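Long-range contact in outer surface protein (Bacillus cereus ATCC 14579, PDB 1X7F), which is of uncharacterised function but is probably a 6-phospho-N-acetylmuramidase that splits the disaccharide MurNAc 6-phosphate-GlcNAc in cell-wall recycling: residues Thr288-Ile299 with Val375-Glu385. Residues are numbered along the deposited sequence; the frame is centred on the assembly and turned at random.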
loop_
_atom_site.group_PDB
_atom_site.type_symbol
_atom_site.label_atom_id
_atom_site.label_comp_id
_atom_site.label_asym_id
_atom_site.label_seq_id
_atom_site.Cartn_x
_atom_site.Cartn_y
_atom_site.Cartn_z
ATOM N N THR A 288 14.542 -16.421 -12.619
ATOM C CA THR A 288 13.861 -15.812 -11.481
ATOM C C THR A 288 13.584 -14.319 -11.691
ATOM O O THR A 288 12.456 -13.866 -11.487
ATOM C CB THR A 288 14.712 -16.033 -10.208
ATOM O OG1 THR A 288 14.845 -17.450 -9.973
ATOM C CG2 THR A 288 13.993 -15.472 -8.957
ATOM N N LEU A 289 14.615 -13.577 -12.107
ATOM C CA LEU A 289 14.604 -12.105 -12.075
ATOM C C LEU A 289 14.173 -11.428 -13.366
ATOM O O LEU A 289 13.640 -10.319 -13.338
ATOM C CB LEU A 289 15.987 -11.561 -11.709
ATOM C CG LEU A 289 16.632 -11.903 -10.374
ATOM C CD1 LEU A 289 18.052 -11.319 -10.338
ATOM C CD2 LEU A 289 15.799 -11.382 -9.225
ATOM N N GLN A 290 14.426 -12.084 -14.491
ATOM C CA GLN A 290 14.244 -11.458 -15.794
ATOM C C GLN A 290 12.843 -11.699 -16.338
ATOM O O GLN A 290 12.445 -11.104 -17.327
ATOM C CB GLN A 290 15.315 -11.946 -16.790
ATOM C CG GLN A 290 15.562 -10.980 -17.907
ATOM C CD GLN A 290 16.722 -11.377 -18.802
ATOM O OE1 GLN A 290 16.509 -11.882 -19.906
ATOM N NE2 GLN A 290 17.952 -11.153 -18.327
ATOM N N GLU A 291 12.097 -12.568 -15.680
ATOM C CA GLU A 291 10.789 -12.971 -16.167
ATOM C C GLU A 291 9.666 -12.284 -15.420
ATOM O O GLU A 291 9.715 -12.142 -14.198
ATOM C CB GLU A 291 10.607 -14.497 -16.027
ATOM C CG GLU A 291 11.715 -15.340 -16.650
ATOM C CD GLU A 291 11.854 -15.119 -18.143
ATOM O OE1 GLU A 291 10.803 -15.042 -18.819
ATOM O OE2 GLU A 291 13.008 -15.014 -18.637
ATOM N N LEU A 292 8.652 -11.871 -16.169
ATOM C CA LEU A 292 7.352 -11.572 -15.610
ATOM C C LEU A 292 6.620 -12.903 -15.437
ATOM O O LEU A 292 6.186 -13.526 -16.417
ATOM C CB LEU A 292 6.585 -10.619 -16.534
ATOM C CG LEU A 292 5.143 -10.229 -16.188
ATOM C CD1 LEU A 292 4.978 -9.849 -14.706
ATOM C CD2 LEU A 292 4.666 -9.093 -17.103
ATOM N N HIS A 293 6.514 -13.350 -14.187
ATOM C CA HIS A 293 5.890 -14.618 -13.868
ATOM C C HIS A 293 4.376 -14.506 -13.838
ATOM O O HIS A 293 3.832 -13.455 -13.495
ATOM C CB HIS A 293 6.416 -15.145 -12.534
ATOM C CG HIS A 293 7.896 -15.328 -12.516
ATOM N ND1 HIS A 293 8.521 -16.357 -13.193
ATOM C CD2 HIS A 293 8.881 -14.591 -11.947
ATOM C CE1 HIS A 293 9.830 -16.252 -13.024
ATOM N NE2 HIS A 293 10.074 -15.190 -12.273
ATOM N N VAL A 294 3.706 -15.583 -14.237
ATOM C CA VAL A 294 2.254 -15.663 -14.170
ATOM C C VAL A 294 1.953 -16.979 -13.473
ATOM O O VAL A 294 2.507 -18.010 -13.853
ATOM C CB VAL A 294 1.580 -15.636 -15.577
ATOM C CG1 VAL A 294 0.056 -15.832 -15.461
ATOM C CG2 VAL A 294 1.885 -14.341 -16.303
ATOM N N ARG A 295 1.125 -16.939 -12.427
ATOM C CA ARG A 295 0.602 -18.168 -11.835
ATOM C C ARG A 295 -0.407 -18.760 -12.803
ATOM O O ARG A 295 -1.429 -18.131 -13.096
ATOM C CB ARG A 295 -0.069 -17.901 -10.483
ATOM C CG ARG A 295 -0.420 -19.183 -9.720
ATOM C CD ARG A 295 -1.004 -18.974 -8.316
ATOM N NE ARG A 295 -1.136 -20.253 -7.602
ATOM C CZ ARG A 295 -1.765 -20.413 -6.440
ATOM N NH1 ARG A 295 -1.824 -21.614 -5.883
ATOM N NH2 ARG A 295 -2.336 -19.379 -5.833
ATOM N N ARG A 296 -0.121 -19.955 -13.317
ATOM C CA ARG A 296 -1.085 -20.605 -14.210
ATOM C C ARG A 296 -2.429 -20.785 -13.498
ATOM O O ARG A 296 -2.484 -21.268 -12.348
ATOM C CB ARG A 296 -0.566 -21.930 -14.789
ATOM C CG ARG A 296 -1.259 -22.286 -16.123
ATOM C CD ARG A 296 -0.705 -23.513 -16.831
ATOM N NE ARG A 296 -1.069 -24.768 -16.160
ATOM C CZ ARG A 296 -0.470 -25.939 -16.356
ATOM N NH1 ARG A 296 0.556 -26.046 -17.191
ATOM N NH2 ARG A 296 -0.898 -27.011 -15.713
ATOM N N GLY A 297 -3.489 -20.390 -14.192
ATOM C CA GLY A 297 -4.835 -20.333 -13.649
ATOM C C GLY A 297 -5.443 -21.574 -13.019
ATOM O O GLY A 297 -6.279 -21.445 -12.119
ATOM N N ASP A 298 -5.058 -22.763 -13.484
ATOM C CA ASP A 298 -5.470 -24.001 -12.815
ATOM C C ASP A 298 -4.511 -24.311 -11.660
ATOM O O ASP A 298 -3.527 -25.055 -11.796
ATOM C CB ASP A 298 -5.606 -25.165 -13.805
ATOM C CG ASP A 298 -4.304 -25.492 -14.534
ATOM O OD1 ASP A 298 -3.386 -24.648 -14.565
ATOM O OD2 ASP A 298 -4.118 -26.582 -15.105
ATOM N N ILE A 299 -4.818 -23.711 -10.517
ATOM C CA ILE A 299 -3.909 -23.662 -9.387
ATOM C C ILE A 299 -3.760 -24.979 -8.618
ATOM O O ILE A 299 -4.587 -25.880 -8.715
ATOM C CB ILE A 299 -4.347 -22.533 -8.418
ATOM C CG1 ILE A 299 -5.712 -22.852 -7.792
ATOM C CG2 ILE A 299 -4.328 -21.143 -9.134
ATOM C CD1 ILE A 299 -6.131 -21.903 -6.660
ATOM N N VAL A 375 -0.973 -13.809 -4.970
ATOM C CA VAL A 375 -0.720 -14.436 -6.263
ATOM C C VAL A 375 -1.817 -15.466 -6.514
ATOM O O VAL A 375 -1.674 -16.639 -6.180
ATOM C CB VAL A 375 0.694 -15.095 -6.379
ATOM C CG1 VAL A 375 0.937 -15.562 -7.816
ATOM C CG2 VAL A 375 1.794 -14.130 -5.957
ATOM N N GLY A 376 -2.927 -15.017 -7.085
ATOM C CA GLY A 376 -4.003 -15.933 -7.430
ATOM C C GLY A 376 -3.891 -16.480 -8.842
ATOM O O GLY A 376 -2.859 -16.325 -9.518
ATOM N N ALA A 377 -4.968 -17.126 -9.276
ATOM C CA ALA A 377 -5.096 -17.647 -10.621
ATOM C C ALA A 377 -4.845 -16.541 -11.655
ATOM O O ALA A 377 -5.571 -15.554 -11.687
ATOM C CB ALA A 377 -6.484 -18.261 -10.800
ATOM N N TRP A 378 -3.798 -16.710 -12.467
ATOM C CA TRP A 378 -3.464 -15.797 -13.591
ATOM C C TRP A 378 -2.752 -14.476 -13.209
ATOM O O TRP A 378 -2.544 -13.607 -14.058
ATOM C CB TRP A 378 -4.696 -15.495 -14.462
ATOM C CG TRP A 378 -5.325 -16.703 -15.117
ATOM C CD1 TRP A 378 -6.642 -17.085 -15.044
ATOM C CD2 TRP A 378 -4.678 -17.670 -15.961
ATOM N NE1 TRP A 378 -6.851 -18.222 -15.785
ATOM C CE2 TRP A 378 -5.667 -18.604 -16.363
ATOM C CE3 TRP A 378 -3.361 -17.842 -16.428
ATOM C CZ2 TRP A 378 -5.379 -19.698 -17.198
ATOM C CZ3 TRP A 378 -3.071 -18.938 -17.257
ATOM C CH2 TRP A 378 -4.083 -19.847 -17.632
ATOM N N THR A 379 -2.398 -14.335 -11.942
ATOM C CA THR A 379 -1.721 -13.150 -11.432
ATOM C C THR A 379 -0.290 -13.071 -11.972
ATOM O O THR A 379 0.467 -14.038 -11.924
ATOM C CB THR A 379 -1.704 -13.193 -9.874
ATOM O OG1 THR A 379 -3.043 -13.128 -9.387
ATOM C CG2 THR A 379 -1.043 -11.939 -9.269
ATOM N N GLN A 380 0.064 -11.906 -12.485
ATOM C CA GLN A 380 1.443 -11.598 -12.813
ATOM C C GLN A 380 2.150 -11.105 -11.573
ATOM O O GLN A 380 1.563 -10.385 -10.771
ATOM C CB GLN A 380 1.491 -10.506 -13.872
ATOM C CG GLN A 380 0.696 -10.836 -15.091
ATOM C CD GLN A 380 0.589 -9.666 -16.040
ATOM O OE1 GLN A 380 0.582 -8.503 -15.621
ATOM N NE2 GLN A 380 0.496 -9.967 -17.321
ATOM N N PHE A 381 3.413 -11.494 -11.422
ATOM C CA PHE A 381 4.264 -10.972 -10.360
ATOM C C PHE A 381 5.704 -11.027 -10.850
ATOM O O PHE A 381 5.999 -11.741 -11.808
ATOM C CB PHE A 381 4.064 -11.760 -9.048
ATOM C CG PHE A 381 4.470 -13.196 -9.136
ATOM C CD1 PHE A 381 5.727 -13.602 -8.700
ATOM C CD2 PHE A 381 3.616 -14.139 -9.696
ATOM C CE1 PHE A 381 6.127 -14.937 -8.813
ATOM C CE2 PHE A 381 4.001 -15.470 -9.819
ATOM C CZ PHE A 381 5.259 -15.873 -9.368
ATOM N N THR A 382 6.588 -10.248 -10.230
ATOM C CA THR A 382 8.019 -10.436 -10.417
ATOM C C THR A 382 8.686 -10.868 -9.111
ATOM O O THR A 382 8.094 -10.814 -8.028
ATOM C CB THR A 382 8.721 -9.158 -10.923
ATOM O OG1 THR A 382 8.477 -8.098 -9.999
ATOM C CG2 THR A 382 8.150 -8.664 -12.268
ATOM N N CYS A 383 9.938 -11.283 -9.238
ATOM C CA CYS A 383 10.802 -11.521 -8.105
ATOM C C CYS A 383 11.911 -10.522 -8.248
ATOM O O CYS A 383 12.452 -10.344 -9.345
ATOM C CB CYS A 383 11.366 -12.951 -8.123
ATOM S SG CYS A 383 10.149 -14.232 -7.772
ATOM N N VAL A 384 12.222 -9.841 -7.149
ATOM C CA VAL A 384 13.286 -8.852 -7.128
ATOM C C VAL A 384 14.256 -9.120 -5.987
ATOM O O VAL A 384 13.887 -9.719 -4.986
ATOM C CB VAL A 384 12.734 -7.377 -7.026
ATOM C CG1 VAL A 384 12.007 -6.995 -8.303
ATOM C CG2 VAL A 384 11.824 -7.180 -5.774
ATOM N N GLU A 385 15.495 -8.665 -6.149
ATOM C CA GLU A 385 16.482 -8.715 -5.077
ATOM C C GLU A 385 16.396 -7.474 -4.176
ATOM O O GLU A 385 15.715 -6.494 -4.479
ATOM C CB GLU A 385 17.897 -8.848 -5.647
ATOM C CG GLU A 385 18.231 -10.228 -6.185
ATOM C CD GLU A 385 19.682 -10.327 -6.624
ATOM O OE1 GLU A 385 20.457 -11.043 -5.959
ATOM O OE2 GLU A 385 20.059 -9.666 -7.619
ATOM O OXT GLU A 385 17.030 -7.408 -3.118
HETATM O O HOH W 1 10.805 -11.732 -11.835
HETATM O O HOH W 2 13.160 -8.744 -11.234
#
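His293 and Phe381 form an antiparallel hydrogen-bonded pair, His293 N giving to Phe381 O and Phe381 N to His293 O, both at 2.9 Å. Val294 and Gln380 make the non-hydrogen-bonded pair beside it. Past the strand two more backbone bonds follow, Arg295 N to Thr379 O (3.0 Å) and Trp378 N to Arg295 O, where the second segment makes its type II turn, Gly376-Thr379. On one face of the sheet, His293 CB sits over the face of the Phe381 ring, 3.7 Å from its centroid, a CH-pi contact. The imidazole itself is displaced, its centroid 5.4 Å from that of the phenyl ring, and stacks little on it. Its NE2 gives a nearly straight bond (165°) to Thr288 O, and ND1 binds Ser306 OG; together they fix the ring's rotation. On the other face, Val294 CG2 lies alongside Gln380 CG, and Leu292 CD1 touches Gln380 CB. Arg295 reaches out extended, CG anti to the backbone N (chi1 -170°). This carries NH2 to Val375 O, 2.8 Å away and in the carbonyl plane. Gly297 CA rests over the five-membered ring of Trp378, 3.5 Å from its centroid. Toward the C-terminus two waters bridge the segments. One accepts from Cys383 N and lies 2.7 Å from Thr288 O; the other links Leu289 O and Cys383 O. The contact adds the short edge strand 293-294, just after helix 282-289, to strand 380-384 in the mixed sheet of the C-terminal region. Beyond, strand 380-384 pairs in parallel with strand 270-276, and Phe381 packs on Ile347 of strand 345-348.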